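Local coordinates for tyrosine-protein phosphatase non-receptor type 18 (Homo sapiens, PDB 2OC3), which removes phosphate from phosphotyrosine in proteins, including autophosphorylated tyrosine kinases overexpressed in tumours, through its classical catalytic domain, at residues A[137-142]-A[237-242]. Residues are numbered along the deposited sequence; the frame is centred on the assembly and turned at random.
Sequences EIENGR and CGRTGV
E139 and R239 meet end-on in a bidentate salt bridge, the guanidinium offering its two terminal nitrogens to one carboxylate oxygen each. R239 NH1 gives the straighter bond, 3.0 Å to E139 OE2 at 170°, entering on the syn lone pair and lying in the guanidinium plane. The second, from R239 NH2 to E139 OE1 at 3.1 Å, is more bent (145°) and tilted from both planes, because the two flat groups are slightly twisted against each other, 24° from coplanar. The side chains approach from opposite directions, each extended, which lets them bridge the 13.9 Å between E139 CA and R239 CA. R239, with CG anti to its carbonyl carbon and the chain extended to NE, carries the guanidinium from the first turn of helix 238-254 out to the carboxylate. This is the arginine that ends the CX5R signature motif of protein tyrosine phosphatases, the P-loop that begins at the predicted nucleophile C233 and probably binds the substrate phosphate. A lysine in place of E139 would probably leave the guanidinium without its carboxylate mate, held at NH1 by A134 O but less fixed in its rotation, with a second positive charge set against it. Around the pair, NH1 also donates to A134 O, and OE2 accepts from R136 N, which probably helps fix the rotation of both groups. R239 further touches W199 and Q284. E139 itself opens a type I' turn, closed by paired backbone bonds with R142, that joins strands 138-139 and 142-143 in a small hairpin.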
loop_
_atom_site.group_PDB
_atom_site.type_symbol
_atom_site.label_atom_id
_atom_site.label_comp_id
_atom_site.label_asym_id
_atom_site.label_seq_id
_atom_site.Cartn_x
_atom_site.Cartn_y
_atom_site.Cartn_z
ATOM N N GLU A 137 11.757 -9.089 -2.698
ATOM C CA GLU A 137 12.661 -9.086 -1.535
ATOM C C GLU A 137 13.974 -8.356 -1.810
ATOM O O GLU A 137 14.461 -7.598 -0.995
ATOM C CB GLU A 137 12.965 -10.509 -1.113
ATOM C CG GLU A 137 11.876 -11.190 -0.392
ATOM C CD GLU A 137 12.179 -12.663 -0.306
ATOM O OE1 GLU A 137 13.147 -13.002 0.401
ATOM O OE2 GLU A 137 11.508 -13.425 -1.035
ATOM N N ILE A 138 14.556 -8.638 -2.976
ATOM C CA ILE A 138 15.817 -8.040 -3.439
ATOM C C ILE A 138 15.573 -7.474 -4.818
ATOM O O ILE A 138 14.972 -8.157 -5.659
ATOM C CB ILE A 138 16.942 -9.099 -3.545
ATOM C CG1 ILE A 138 17.229 -9.677 -2.150
ATOM C CG2 ILE A 138 18.200 -8.474 -4.109
ATOM C CD1 ILE A 138 18.134 -10.920 -2.185
ATOM N N GLU A 139 15.954 -6.236 -5.031
ATOM C CA GLU A 139 15.821 -5.603 -6.331
ATOM C C GLU A 139 17.153 -5.021 -6.732
ATOM O O GLU A 139 17.708 -4.197 -6.001
ATOM C CB GLU A 139 14.754 -4.522 -6.278
ATOM C CG GLU A 139 13.360 -5.013 -5.920
ATOM C CD GLU A 139 12.299 -3.960 -6.045
ATOM O OE1 GLU A 139 12.617 -2.729 -6.044
ATOM O OE2 GLU A 139 11.105 -4.376 -6.139
ATOM N N ASN A 140 17.657 -5.484 -7.884
ATOM C CA ASN A 140 18.908 -4.970 -8.445
ATOM C C ASN A 140 20.033 -4.942 -7.414
ATOM O O ASN A 140 20.750 -3.944 -7.266
ATOM C CB ASN A 140 18.661 -3.599 -9.064
ATOM C CG ASN A 140 19.673 -3.233 -10.151
ATOM O OD1 ASN A 140 20.360 -4.093 -10.711
ATOM N ND2 ASN A 140 19.763 -1.939 -10.444
ATOM N N GLY A 141 20.155 -6.029 -6.666
ATOM C CA GLY A 141 21.286 -6.161 -5.765
ATOM C C GLY A 141 21.144 -5.461 -4.430
ATOM O O GLY A 141 22.108 -5.426 -3.671
ATOM N N ARG A 142 19.935 -4.981 -4.099
ATOM C CA ARG A 142 19.664 -4.300 -2.834
ATOM C C ARG A 142 18.484 -4.953 -2.126
ATOM O O ARG A 142 17.493 -5.280 -2.771
ATOM C CB ARG A 142 19.379 -2.842 -3.098
ATOM C CG ARG A 142 20.558 -2.097 -3.800
ATOM C CD ARG A 142 20.337 -0.609 -3.702
ATOM N NE ARG A 142 21.375 0.225 -4.317
ATOM C CZ ARG A 142 21.368 0.639 -5.586
ATOM N NH1 ARG A 142 20.393 0.291 -6.429
ATOM N NH2 ARG A 142 22.357 1.416 -6.015
ATOM N N CYS A 237 5.623 4.132 -0.405
ATOM C CA CYS A 237 5.319 5.449 -0.941
ATOM C C CYS A 237 4.832 5.431 -2.404
ATOM O O CYS A 237 3.656 5.663 -2.687
ATOM C CB CYS A 237 6.552 6.350 -0.772
ATOM S SG CYS A 237 7.095 6.542 0.951
ATOM N N GLY A 238 5.730 5.213 -3.336
ATOM C CA GLY A 238 5.439 5.412 -4.708
ATOM C C GLY A 238 4.535 4.375 -5.295
ATOM O O GLY A 238 3.398 4.660 -5.732
ATOM N N ARG A 239 5.015 3.136 -5.346
ATOM C CA ARG A 239 4.234 2.085 -5.908
ATOM C C ARG A 239 2.988 1.823 -5.081
ATOM O O ARG A 239 1.912 1.567 -5.615
ATOM C CB ARG A 239 5.076 0.816 -6.012
ATOM C CG ARG A 239 6.345 0.968 -6.892
ATOM C CD ARG A 239 7.178 -0.306 -6.822
ATOM N NE ARG A 239 8.544 -0.099 -7.226
ATOM C CZ ARG A 239 9.454 -1.057 -7.124
ATOM N NH1 ARG A 239 9.123 -2.248 -6.674
ATOM N NH2 ARG A 239 10.710 -0.824 -7.514
ATOM N N THR A 240 3.138 1.899 -3.768
ATOM C CA THR A 240 2.014 1.743 -2.853
ATOM C C THR A 240 0.931 2.775 -3.181
ATOM O O THR A 240 -0.277 2.452 -3.219
ATOM C CB THR A 240 2.507 1.887 -1.426
ATOM O OG1 THR A 240 3.286 0.729 -1.061
ATOM C CG2 THR A 240 1.369 2.023 -0.462
ATOM N N GLY A 241 1.360 4.017 -3.403
ATOM C CA GLY A 241 0.379 5.052 -3.754
ATOM C C GLY A 241 -0.284 4.832 -5.094
ATOM O O GLY A 241 -1.474 5.124 -5.244
ATOM N N VAL A 242 0.434 4.257 -6.051
ATOM C CA VAL A 242 -0.192 3.891 -7.330
ATOM C C VAL A 242 -1.298 2.873 -7.067
ATOM O O VAL A 242 -2.425 3.045 -7.533
ATOM C CB VAL A 242 0.823 3.350 -8.348
ATOM C CG1 VAL A 242 0.090 2.751 -9.562
ATOM C CG2 VAL A 242 1.758 4.476 -8.772
#